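Local coordinates for archaeal flagellar ATP-binding protein FlaH (PDB 4WIA) that probably binds ATP and magnesium as a P-loop ATPase-like component of the archaellum, the archaeal flagellum, with a suggested regulatory role in its assembly, at residues I31-E36 against I175-A180; G39-C44 against I125-S130; A147-I152 against K157-T162; E187-T190 against L195-L198; L202-N205 against S210-K213. All coordinates share one frame; numbering follows the deposited sequence.

Contact 1. Residues I31-E36 against I175-A180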
# COMPACT_ATOMS: atom_id res chain seq x y z
N ILE A 31 -19.49 8.05 15.93
CA ILE A 31 -20.51 9.04 15.68
C ILE A 31 -19.86 10.41 15.50
O ILE A 31 -19.13 10.87 16.37
CB ILE A 31 -21.51 9.11 16.87
CG1 ILE A 31 -22.20 7.76 17.04
CG2 ILE A 31 -22.55 10.21 16.63
CD1 ILE A 31 -23.02 7.32 15.85
N ILE A 32 -20.13 11.04 14.38
CA ILE A 32 -19.65 12.37 14.12
C ILE A 32 -20.79 13.35 14.17
O ILE A 32 -21.63 13.34 13.30
CB ILE A 32 -18.94 12.44 12.78
CG1 ILE A 32 -17.83 11.36 12.74
CG2 ILE A 32 -18.34 13.83 12.62
CD1 ILE A 32 -17.19 11.20 11.36
N GLU A 33 -20.83 14.16 15.21
CA GLU A 33 -21.98 14.97 15.50
C GLU A 33 -21.61 16.42 15.40
O GLU A 33 -20.68 16.89 16.09
CB GLU A 33 -22.50 14.66 16.93
CG GLU A 33 -23.53 15.68 17.45
CD GLU A 33 -24.12 15.38 18.82
OE1 GLU A 33 -23.63 14.47 19.52
OE2 GLU A 33 -25.12 16.06 19.18
N GLY A 34 -22.36 17.18 14.61
CA GLY A 34 -22.13 18.61 14.52
C GLY A 34 -23.14 19.20 13.57
O GLY A 34 -23.76 18.48 12.80
N GLU A 35 -23.25 20.51 13.59
CA GLU A 35 -24.15 21.22 12.71
C GLU A 35 -23.72 21.20 11.23
O GLU A 35 -22.63 20.74 10.87
CB GLU A 35 -24.30 22.66 13.19
CG GLU A 35 -24.79 22.71 14.61
CD GLU A 35 -25.37 24.04 14.99
OE1 GLU A 35 -25.56 24.25 16.21
OE2 GLU A 35 -25.64 24.87 14.10
N GLU A 36 -24.59 21.70 10.38
CA GLU A 36 -24.27 21.80 8.97
C GLU A 36 -22.96 22.51 8.79
O GLU A 36 -22.68 23.43 9.52
CB GLU A 36 -25.33 22.64 8.26
CG GLU A 36 -26.75 22.17 8.47
CD GLU A 36 -27.75 22.87 7.58
OE1 GLU A 36 -28.79 22.28 7.29
OE2 GLU A 36 -27.50 24.03 7.20
N ILE A 175 -28.93 8.95 23.32
CA ILE A 175 -28.89 7.50 23.14
C ILE A 175 -27.82 7.12 22.18
O ILE A 175 -27.10 6.16 22.36
CB ILE A 175 -30.27 6.94 22.65
CG1 ILE A 175 -31.31 7.09 23.75
CG2 ILE A 175 -30.16 5.47 22.23
CD1 ILE A 175 -32.74 6.99 23.26
N ILE A 176 -27.76 7.88 21.09
CA ILE A 176 -26.76 7.61 20.07
C ILE A 176 -25.39 7.77 20.70
O ILE A 176 -24.49 6.97 20.47
CB ILE A 176 -26.95 8.55 18.86
CG1 ILE A 176 -28.29 8.21 18.17
CG2 ILE A 176 -25.80 8.41 17.87
CD1 ILE A 176 -28.72 9.24 17.13
N ARG A 177 -25.23 8.84 21.47
CA ARG A 177 -23.91 9.17 22.05
C ARG A 177 -23.49 8.07 22.98
O ARG A 177 -22.33 7.69 23.01
CB ARG A 177 -23.96 10.50 22.82
CG ARG A 177 -24.10 11.75 21.99
CD ARG A 177 -24.45 12.89 22.93
NE ARG A 177 -24.77 14.18 22.31
CZ ARG A 177 -25.86 14.94 22.55
NH1 ARG A 177 -26.01 16.12 21.94
NH2 ARG A 177 -26.80 14.58 23.39
N THR A 178 -24.43 7.57 23.79
CA THR A 178 -24.14 6.43 24.66
C THR A 178 -23.69 5.20 23.88
O THR A 178 -22.76 4.49 24.26
CB THR A 178 -25.35 6.12 25.58
OG1 THR A 178 -25.51 7.21 26.49
CG2 THR A 178 -25.12 4.84 26.39
N SER A 179 -24.32 4.97 22.76
CA SER A 179 -24.01 3.82 21.99
C SER A 179 -22.66 3.99 21.29
O SER A 179 -21.95 3.04 21.03
CB SER A 179 -25.16 3.63 21.01
OG SER A 179 -25.29 2.27 20.65
N ALA A 180 -22.27 5.21 21.00
CA ALA A 180 -21.01 5.41 20.28
C ALA A 180 -19.82 4.77 21.05
O ALA A 180 -19.74 4.87 22.25
CB ALA A 180 -20.76 6.90 20.11

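Contact 2. Residues G39-C44 against I125-S130. With SO4 (sulfate ion), chain E; SO4 (sulfate ion), chain F.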
# COMPACT_ATOMS: atom_id res chain seq x y z
N GLY A 39 -17.92 20.09 8.65
CA GLY A 39 -16.90 19.19 8.13
C GLY A 39 -17.12 17.70 8.33
O GLY A 39 -16.21 16.91 8.12
N LYS A 40 -18.32 17.29 8.68
CA LYS A 40 -18.57 15.87 8.99
C LYS A 40 -18.36 14.98 7.80
O LYS A 40 -17.74 13.92 7.88
CB LYS A 40 -20.03 15.69 9.51
CG LYS A 40 -20.40 16.56 10.70
CD LYS A 40 -21.78 16.20 11.30
CE LYS A 40 -22.94 16.46 10.36
NZ LYS A 40 -23.03 17.89 9.99
N SER A 41 -18.91 15.41 6.67
CA SER A 41 -18.84 14.66 5.44
C SER A 41 -17.40 14.53 4.96
O SER A 41 -16.92 13.44 4.65
CB SER A 41 -19.69 15.38 4.36
OG SER A 41 -21.09 15.13 4.55
N VAL A 42 -16.69 15.62 4.92
CA VAL A 42 -15.26 15.56 4.49
C VAL A 42 -14.43 14.62 5.37
O VAL A 42 -13.61 13.87 4.90
CB VAL A 42 -14.63 16.95 4.43
CG1 VAL A 42 -13.15 16.84 4.24
CG2 VAL A 42 -15.23 17.74 3.29
N LEU A 43 -14.75 14.59 6.65
CA LEU A 43 -14.07 13.68 7.55
C LEU A 43 -14.38 12.26 7.21
O LEU A 43 -13.47 11.43 7.22
CB LEU A 43 -14.52 13.96 8.95
CG LEU A 43 -13.63 13.53 10.09
CD1 LEU A 43 -12.22 14.12 9.95
CD2 LEU A 43 -14.25 13.95 11.41
N CYS A 44 -15.66 11.96 6.87
CA CYS A 44 -16.02 10.59 6.45
C CYS A 44 -15.31 10.22 5.21
O CYS A 44 -14.91 9.10 5.03
CB CYS A 44 -17.56 10.48 6.18
SG CYS A 44 -18.56 10.57 7.69
N ILE A 125 -20.50 3.47 6.21
CA ILE A 125 -20.66 4.87 6.58
C ILE A 125 -22.10 5.33 6.29
O ILE A 125 -22.52 5.17 5.16
CB ILE A 125 -19.66 5.69 5.77
CG1 ILE A 125 -18.23 5.31 6.17
CG2 ILE A 125 -19.86 7.18 6.00
CD1 ILE A 125 -17.10 5.92 5.38
N PHE A 126 -22.78 5.98 7.26
CA PHE A 126 -24.04 6.62 7.01
C PHE A 126 -23.91 8.12 7.18
O PHE A 126 -23.79 8.60 8.30
CB PHE A 126 -25.14 6.10 7.94
CG PHE A 126 -25.34 4.61 7.83
CD1 PHE A 126 -26.10 4.10 6.84
CD2 PHE A 126 -24.66 3.75 8.65
CE1 PHE A 126 -26.27 2.74 6.66
CE2 PHE A 126 -24.80 2.38 8.46
CZ PHE A 126 -25.60 1.89 7.45
N ASP A 127 -23.97 8.85 6.08
CA ASP A 127 -23.87 10.28 6.12
C ASP A 127 -25.09 10.84 5.39
O ASP A 127 -25.00 11.08 4.19
CB ASP A 127 -22.56 10.68 5.40
CG ASP A 127 -22.36 12.18 5.33
OD1 ASP A 127 -22.91 12.87 6.22
OD2 ASP A 127 -21.63 12.66 4.42
N SER A 128 -26.25 11.03 6.04
CA SER A 128 -26.46 11.27 7.46
C SER A 128 -27.40 10.22 8.06
O SER A 128 -28.47 9.94 7.50
CB SER A 128 -27.12 12.65 7.55
OG SER A 128 -27.84 12.89 8.76
N ILE A 129 -27.02 9.68 9.20
CA ILE A 129 -27.91 8.81 9.92
C ILE A 129 -29.02 9.66 10.57
O ILE A 129 -30.16 9.22 10.64
CB ILE A 129 -27.19 7.94 10.95
CG1 ILE A 129 -28.01 6.71 11.29
CG2 ILE A 129 -26.96 8.70 12.23
CD1 ILE A 129 -28.30 5.77 10.13
N SER A 130 -28.71 10.90 10.96
CA SER A 130 -29.73 11.77 11.54
C SER A 130 -30.88 12.08 10.55
O SER A 130 -32.05 12.06 10.95
CB SER A 130 -29.14 13.06 12.15
OG SER A 130 -28.64 13.95 11.18
S SO4 E . -20.84 18.92 6.92
O1 SO4 E . -20.70 19.13 8.41
O2 SO4 E . -19.80 19.68 6.24
O3 SO4 E . -20.62 17.54 6.43
O4 SO4 E . -22.17 19.50 6.72
S SO4 F . -25.81 17.71 7.79
O1 SO4 F . -25.19 18.41 8.92
O2 SO4 F . -25.44 18.17 6.41
O3 SO4 F . -27.24 18.06 8.02
O4 SO4 F . -25.59 16.22 7.79

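Contact 3. Residues A147-I152 against K157-T162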
# COMPACT_ATOMS: atom_id res chain seq x y z
N ALA A 147 -28.95 -1.17 18.58
CA ALA A 147 -28.75 -2.59 18.87
C ALA A 147 -28.31 -3.34 17.63
O ALA A 147 -27.47 -4.22 17.70
CB ALA A 147 -30.04 -3.20 19.44
N PHE A 148 -28.88 -2.97 16.49
CA PHE A 148 -28.51 -3.58 15.24
C PHE A 148 -27.06 -3.26 14.87
O PHE A 148 -26.28 -4.13 14.47
CB PHE A 148 -29.46 -3.10 14.14
CG PHE A 148 -28.94 -3.42 12.77
CD1 PHE A 148 -29.05 -4.71 12.26
CD2 PHE A 148 -28.22 -2.48 12.05
CE1 PHE A 148 -28.54 -5.03 11.04
CE2 PHE A 148 -27.70 -2.79 10.80
CZ PHE A 148 -27.87 -4.08 10.29
N PHE A 149 -26.71 -1.98 14.93
CA PHE A 149 -25.29 -1.56 14.70
C PHE A 149 -24.30 -2.28 15.63
O PHE A 149 -23.23 -2.71 15.18
CB PHE A 149 -25.11 -0.05 14.85
CG PHE A 149 -25.64 0.77 13.70
CD1 PHE A 149 -25.97 0.21 12.49
CD2 PHE A 149 -25.84 2.12 13.88
CE1 PHE A 149 -26.48 0.97 11.48
CE2 PHE A 149 -26.32 2.91 12.86
CZ PHE A 149 -26.62 2.33 11.65
N LYS A 150 -24.66 -2.40 16.89
CA LYS A 150 -23.84 -3.17 17.85
C LYS A 150 -23.60 -4.64 17.46
O LYS A 150 -22.55 -5.20 17.69
CB LYS A 150 -24.45 -3.09 19.27
CG LYS A 150 -24.21 -1.74 19.93
CD LYS A 150 -22.77 -1.25 19.83
CE LYS A 150 -22.74 0.14 20.47
NZ LYS A 150 -21.52 0.55 21.17
N ARG A 151 -24.61 -5.22 16.85
CA ARG A 151 -24.60 -6.57 16.34
C ARG A 151 -23.62 -6.65 15.16
O ARG A 151 -22.78 -7.53 15.10
CB ARG A 151 -26.05 -6.89 15.91
CG ARG A 151 -26.66 -8.16 16.42
CD ARG A 151 -28.12 -7.95 16.93
NE ARG A 151 -29.07 -7.52 15.87
CZ ARG A 151 -30.18 -6.79 16.05
NH1 ARG A 151 -30.92 -6.46 14.98
NH2 ARG A 151 -30.56 -6.38 17.26
N ILE A 152 -23.64 -5.66 14.29
CA ILE A 152 -22.69 -5.64 13.18
C ILE A 152 -21.23 -5.32 13.63
O ILE A 152 -20.28 -5.97 13.17
CB ILE A 152 -23.12 -4.64 12.11
CG1 ILE A 152 -24.50 -4.96 11.58
CG2 ILE A 152 -22.10 -4.55 11.00
CD1 ILE A 152 -24.59 -6.19 10.71
N LYS A 157 -16.62 -5.33 12.12
CA LYS A 157 -16.86 -4.24 11.21
C LYS A 157 -16.77 -2.91 11.93
O LYS A 157 -16.89 -2.83 13.14
CB LYS A 157 -18.28 -4.31 10.62
CG LYS A 157 -18.81 -5.65 10.17
CD LYS A 157 -18.23 -6.00 8.83
CE LYS A 157 -18.79 -7.30 8.33
NZ LYS A 157 -18.29 -7.30 6.95
N ILE A 158 -16.64 -1.88 11.13
CA ILE A 158 -16.64 -0.55 11.62
C ILE A 158 -17.81 0.21 11.04
O ILE A 158 -18.01 0.14 9.86
CB ILE A 158 -15.32 0.16 11.21
CG1 ILE A 158 -14.18 -0.45 12.01
CG2 ILE A 158 -15.42 1.66 11.48
CD1 ILE A 158 -12.80 -0.22 11.42
N ILE A 159 -18.53 0.95 11.87
CA ILE A 159 -19.61 1.79 11.39
C ILE A 159 -19.41 3.25 11.76
O ILE A 159 -19.01 3.57 12.85
CB ILE A 159 -20.98 1.29 11.91
CG1 ILE A 159 -21.28 -0.04 11.25
CG2 ILE A 159 -22.10 2.27 11.58
CD1 ILE A 159 -22.51 -0.73 11.77
N ILE A 160 -19.71 4.14 10.82
CA ILE A 160 -19.49 5.52 11.02
C ILE A 160 -20.74 6.25 10.60
O ILE A 160 -21.12 6.12 9.46
CB ILE A 160 -18.27 6.01 10.13
CG1 ILE A 160 -17.02 5.19 10.41
CG2 ILE A 160 -17.99 7.47 10.39
CD1 ILE A 160 -15.80 5.51 9.55
N CYS A 161 -21.33 7.08 11.47
CA CYS A 161 -22.48 7.90 11.12
C CYS A 161 -22.24 9.36 11.40
O CYS A 161 -21.58 9.74 12.37
CB CYS A 161 -23.69 7.52 11.94
SG CYS A 161 -24.17 5.79 11.98
N THR A 162 -22.83 10.22 10.58
CA THR A 162 -22.92 11.62 10.93
C THR A 162 -24.31 11.94 11.50
O THR A 162 -25.31 11.39 11.06
CB THR A 162 -22.60 12.51 9.75
OG1 THR A 162 -23.62 12.38 8.77
CG2 THR A 162 -21.25 12.10 9.11

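Contact 4. Residues E187-T190 against L195-L198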
# COMPACT_ATOMS: atom_id res chain seq x y z
N GLU A 187 -17.12 21.45 14.93
CA GLU A 187 -17.56 22.85 14.87
C GLU A 187 -16.66 23.67 13.95
O GLU A 187 -15.57 23.24 13.55
CB GLU A 187 -17.58 23.54 16.24
CG GLU A 187 -18.59 22.94 17.23
CD GLU A 187 -19.03 23.82 18.40
OE1 GLU A 187 -19.41 25.01 18.31
OE2 GLU A 187 -19.07 23.28 19.50
N LEU A 188 -17.13 24.85 13.62
CA LEU A 188 -16.35 25.83 12.94
C LEU A 188 -15.91 26.85 13.96
O LEU A 188 -16.62 27.11 14.92
CB LEU A 188 -17.16 26.55 11.88
CG LEU A 188 -17.52 25.76 10.63
CD1 LEU A 188 -18.33 26.69 9.72
CD2 LEU A 188 -16.32 25.21 9.89
N PHE A 189 -14.73 27.41 13.77
CA PHE A 189 -14.28 28.53 14.58
C PHE A 189 -13.28 29.31 13.75
O PHE A 189 -12.73 28.79 12.77
CB PHE A 189 -13.66 28.05 15.89
CG PHE A 189 -12.26 27.45 15.73
CD1 PHE A 189 -12.07 26.24 15.10
CD2 PHE A 189 -11.16 28.13 16.20
CE1 PHE A 189 -10.81 25.69 14.96
CE2 PHE A 189 -9.89 27.61 16.05
CZ PHE A 189 -9.72 26.39 15.44
N THR A 190 -13.05 30.53 14.17
CA THR A 190 -12.22 31.43 13.44
C THR A 190 -11.09 31.94 14.31
O THR A 190 -11.32 32.48 15.38
CB THR A 190 -13.01 32.63 12.91
OG1 THR A 190 -13.95 32.18 11.93
CG2 THR A 190 -12.10 33.66 12.25
N LEU A 195 -11.30 30.79 9.01
CA LEU A 195 -12.30 29.86 9.46
C LEU A 195 -11.75 28.44 9.37
O LEU A 195 -11.14 28.08 8.39
CB LEU A 195 -13.56 30.11 8.64
CG LEU A 195 -14.89 29.42 8.94
CD1 LEU A 195 -16.13 30.21 8.48
CD2 LEU A 195 -14.85 28.06 8.29
N LYS A 196 -11.93 27.64 10.42
CA LYS A 196 -11.32 26.31 10.51
C LYS A 196 -12.31 25.36 11.08
O LYS A 196 -13.27 25.80 11.71
CB LYS A 196 -10.10 26.33 11.43
CG LYS A 196 -8.94 27.16 10.86
CD LYS A 196 -7.64 26.97 11.66
CE LYS A 196 -7.40 28.16 12.54
NZ LYS A 196 -6.28 27.94 13.50
N ASN A 197 -12.07 24.07 10.90
CA ASN A 197 -12.86 23.06 11.54
C ASN A 197 -12.17 22.52 12.76
O ASN A 197 -10.94 22.46 12.80
CB ASN A 197 -13.05 21.93 10.59
CG ASN A 197 -13.61 22.40 9.28
OD1 ASN A 197 -12.91 23.05 8.51
ND2 ASN A 197 -14.86 22.06 9.00
N LEU A 198 -12.94 22.16 13.77
CA LEU A 198 -12.38 21.47 14.90
C LEU A 198 -13.18 20.22 15.06
O LEU A 198 -14.39 20.30 15.10
CB LEU A 198 -12.47 22.32 16.17
CG LEU A 198 -12.12 21.58 17.46
CD1 LEU A 198 -10.64 21.37 17.56
CD2 LEU A 198 -12.61 22.36 18.68

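Contact 5. Residues L202-N205 against S210-K213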
# COMPACT_ATOMS: atom_id res chain seq x y z
N LEU A 202 -14.70 13.38 21.99
CA LEU A 202 -15.28 13.39 23.32
C LEU A 202 -15.20 12.05 24.00
O LEU A 202 -15.22 11.99 25.19
CB LEU A 202 -16.73 13.80 23.26
CG LEU A 202 -16.98 15.16 22.62
CD1 LEU A 202 -18.47 15.39 22.46
CD2 LEU A 202 -16.35 16.25 23.46
N LYS A 203 -15.02 10.98 23.25
CA LYS A 203 -15.02 9.65 23.83
C LYS A 203 -14.39 8.72 22.85
O LYS A 203 -14.57 8.89 21.66
CB LYS A 203 -16.47 9.26 24.04
CG LYS A 203 -16.76 7.86 24.54
CD LYS A 203 -18.28 7.69 24.47
CE LYS A 203 -18.75 6.34 24.90
NZ LYS A 203 -20.20 6.25 24.57
N TYR A 204 -13.64 7.75 23.33
CA TYR A 204 -12.90 6.87 22.47
C TYR A 204 -12.63 5.59 23.19
O TYR A 204 -11.55 5.39 23.72
CB TYR A 204 -11.56 7.54 22.06
CG TYR A 204 -10.84 6.96 20.82
CD1 TYR A 204 -11.35 5.87 20.14
CD2 TYR A 204 -9.64 7.51 20.38
CE1 TYR A 204 -10.68 5.36 19.03
CE2 TYR A 204 -8.97 7.02 19.29
CZ TYR A 204 -9.48 5.95 18.60
OH TYR A 204 -8.82 5.46 17.48
N ASN A 205 -13.61 4.70 23.25
CA ASN A 205 -13.40 3.37 23.80
C ASN A 205 -12.45 2.61 22.88
O ASN A 205 -12.53 2.69 21.62
CB ASN A 205 -14.69 2.57 23.84
CG ASN A 205 -15.78 3.22 24.66
OD1 ASN A 205 -15.53 4.03 25.53
ND2 ASN A 205 -17.04 2.86 24.35
N SER A 210 -2.17 6.73 22.54
CA SER A 210 -2.27 8.12 22.87
C SER A 210 -2.85 8.86 21.67
O SER A 210 -2.48 8.56 20.54
CB SER A 210 -0.89 8.65 23.20
OG SER A 210 -1.03 9.90 23.81
N TYR A 211 -3.78 9.77 21.88
CA TYR A 211 -4.41 10.43 20.77
C TYR A 211 -4.63 11.89 21.06
O TYR A 211 -4.58 12.34 22.20
CB TYR A 211 -5.74 9.67 20.37
CG TYR A 211 -6.75 9.59 21.43
CD1 TYR A 211 -6.71 8.59 22.41
CD2 TYR A 211 -7.75 10.54 21.50
CE1 TYR A 211 -7.63 8.55 23.42
CE2 TYR A 211 -8.69 10.52 22.53
CZ TYR A 211 -8.65 9.53 23.46
OH TYR A 211 -9.58 9.58 24.46
N GLN A 212 -4.86 12.67 20.02
CA GLN A 212 -5.14 14.10 20.18
C GLN A 212 -6.63 14.29 20.43
O GLN A 212 -7.42 13.76 19.73
CB GLN A 212 -4.76 14.93 18.94
CG GLN A 212 -3.32 15.00 18.59
CD GLN A 212 -2.45 15.39 19.74
OE1 GLN A 212 -1.91 14.53 20.43
NE2 GLN A 212 -2.31 16.68 19.96
N LYS A 213 -6.99 15.05 21.45
CA LYS A 213 -8.36 15.34 21.74
C LYS A 213 -8.97 16.35 20.76
O LYS A 213 -10.10 16.19 20.32
CB LYS A 213 -8.47 15.90 23.15
CG LYS A 213 -9.87 15.80 23.70
CD LYS A 213 -9.98 16.05 25.18
CE LYS A 213 -11.45 16.07 25.59
NZ LYS A 213 -11.60 16.25 27.07

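Contact 1. Residues I31-E36 against I175-A180
Ile31 packs its outer branch against the C-terminal end of helix 170-179 and Ala180 just beyond it. Its CG1 lies 3.5 Å from Ala180 CB, tighter than usual van der Waals contact, and its CD1 reaches Ile176 CG2 at 3.6 Å, the two isoleucine side chains crossing at about a right angle. CG1 of Ile31 stands anti to the carbonyl carbon (chi1 -61°), which turns that branch to the helix. This end is buried; Leu183, Cys161 and Val163 of flanking strands also touch Ile31. Strand 29-33 is the one that runs into the Walker A loop of the P-loop NTPase fold, and the helix covers one face of its sheet. Two residues on, the contact turns ionic: buried Glu33 stretches out to Arg177, whose side chain is partly open to solvent. In this two-pronged salt bridge Arg177 NE gives a hydrogen bond to Glu33 OE1 at 3.0 Å, on the syn lone pair, and Arg177 NH1 a weak one to Glu33 OE2 at 2.9 Å. Carboxylate and guanidinium planes are 24° apart. The remaining nitrogen of the guanidinium, NH2, makes a salt bridge with Glu170, leaving Arg177 shared between two carboxylates.

Contact 2. Residues G39-C44 against I125-S130
The Walker A helix meets the strand that carries Asp127 here, Ser41 OG donating a very short hydrogen bond to Asp127 OD2 (2.5 Å). The bond uses the syn lone pair of OD2, on the side of OD1. Tyr60 OH is a second partner of OD2, while OD1 bonds Thr162 OG1, so both oxygens of this buried carboxylate are engaged and its rotation is fixed. Farther along the helix the contact turns apolar: Cys44 SG rests on Ile125 CG2 at 4.0 Å. In P-loop NTPases an acidic residue at the end of this kind of strand is the Walker B position, and Asp127 is consistent with that role; Ser41 is a predicted ligand of ATP and magnesium. A sulfate, probably from the crystallisation liquor, occupies the loop where a nucleotide phosphate would be expected. Backbone N-H groups at the start of the helix grip it: Ser41 N to O3 (2.7 Å, 163°), Lys40 N to O1 (3.0 Å, 167°) and Gly39 N to O2 (3.1 Å). Bent at chi3 and chi4, the Lys40 chain curls back so that NZ reaches O1 of the same sulfate at 3.1 Å; NZ also bonds Gly34 O and approaches, at a doubtfully short distance, a second sulfate that Gln64 and Asn164 hold as well. Replacing Asp127 with an alanine would probably leave the Ser41, Tyr60 and Thr162 hydroxyls without their shared carboxylate and Ser41 OG freer to turn.

Contact 3. Residues A147-I152 against K157-T162
Lys157 NZ is gripped by two backbone carbonyls, those of Tyr119 and Lys121, while the root of the same side chain lies against the end of helix 142-153. There its CG comes within 3.4 Å of Ile152 O and 3.6 Å of Ile152 CG2. The bend at chi2 carries the rest of the chain away from the helix toward those carbonyls. Helix and strand form the helix-to-strand half of a β-α-β crossover in the P-loop NTPase fold: helix 142-153 runs back along the sheet and a short turn leads into strand 158-163, the segment axes lying 8.9 Å apart at 144°. Ile159 is central to the packing. Its CG2 sits almost exactly over the centre of the Phe149 ring in a CH-pi contact (4.2 Å to the centroid, 4° from the ring normal), and its CD1, on the same side of the ring but beyond the rim, lies 3.7 Å from Phe149 CD1 and 3.9 Å from Ile152 CG2. The buried ring of Phe149 also meets that of Phe126, on the neighbouring strand 123-127. Farther along the strand, Cys161 makes an oblique sulfur-aromatic contact with the Phe149 ring, 54° from its normal, SG standing 3.7 Å from Phe149 CE2.

Contact 4. Residues E187-T190 against L195-L198
Phe189 leans across its antiparallel partner strand in the β-hairpin 182-191/194-204. From CB, with CG held between backbone N and carbonyl carbon (chi1 75°), the ring swings across to the partner strand: CD1 lies 3.6 Å from Lys196 O, CE1 touches Lys196 CB at 3.7 Å and Leu198 CB at 3.9 Å, and CZ at the tip comes near Lys196 CE. Asn197 O sits at the ring edge, in its plane. At the backbone, Phe189 and Lys196 are a hydrogen-bonded pair, Lys196 N to Phe189 O at 2.7 Å and Phe189 N to Lys196 O at 3.0 Å; Glu187 and Leu198 form the next such pair. A serine in place of Phe189 would probably uncover the Lys196 and Leu198 side-chain roots and leave the Lys196 chain freer to move. Lys196, a predicted ATP ligand, forms a salt bridge with Glu228 through NZ. The other face of the hairpin carries Leu188, Asn197, Thr190 and Leu195, and Leu188 meets Leu195 there, CD2 to CD2, at 3.6 Å. Asn197 ND2 is hydrogen-bonded to Thr38 O, which ties the hairpin to the P-loop, and Leu188 CD2 lies 3.6 Å from that amide nitrogen.

Contact 5. Residues L202-N205 against S210-K213
Tyr211 offers a ring face to the edge of Tyr204 across the connection from strand 194-204 to strand 214-220, two antiparallel neighbours of the main sheet. Segment 210-213 enters at exposed Ser210 and has no regular secondary structure. At Tyr211, CG lies between the backbone N and the carbonyl carbon (chi1 60°), and the ring turns back toward the strand end. Tyr204 CD2 stands 3.5 Å above that ring, over its centre, nearly equidistant from its six carbons. This is a T-shaped stack, with centroids 4.8 Å apart and planes at 73°. The two side chains lie alongside one another and point opposite ways, which brings the Tyr211 hydroxyl back beside the root of its partner, OH to Tyr204 CB at 3.7 Å. Tyr204 is buried and its own hydroxyl bonds Ile20 O, so that ring is pinned at its far end as well. Gln212 follows, with a backbone hydrogen bond to Arg19, and Lys213 pairs by its backbone with Ile201 as the chain approaches strand 214-220. On the opposing strand, Leu202 and Lys203 together sit opposite Leu183, a classic β-bulge just before Tyr204, whose CE2 lies 4.0 Å from Tyr211 CG.

All five contacts reach the same mixed sheet of the P-loop NTPase fold. The chain between the two halves of contact 1 holds contact 2 and then contact 3; contacts 4 and 5 come later. Contacts 1, 2 and 3 cluster, with centres 11 to 14 Å apart, where strands 123-127, 158-163 and 29-33 lie side by side: a backbone bond from Phe126 N to Ile160 O joins contacts 2 and 3. Contacts 4 and 5 share strand 194-204, their centres about 19 Å apart. Contact 4 approaches the P-loop from the hairpin, Asn197 touching Gly39, whereas Lys203 of contact 5 bonds Ala180 of contact 1. The probable nucleotide site thus draws on distant parts of the chain.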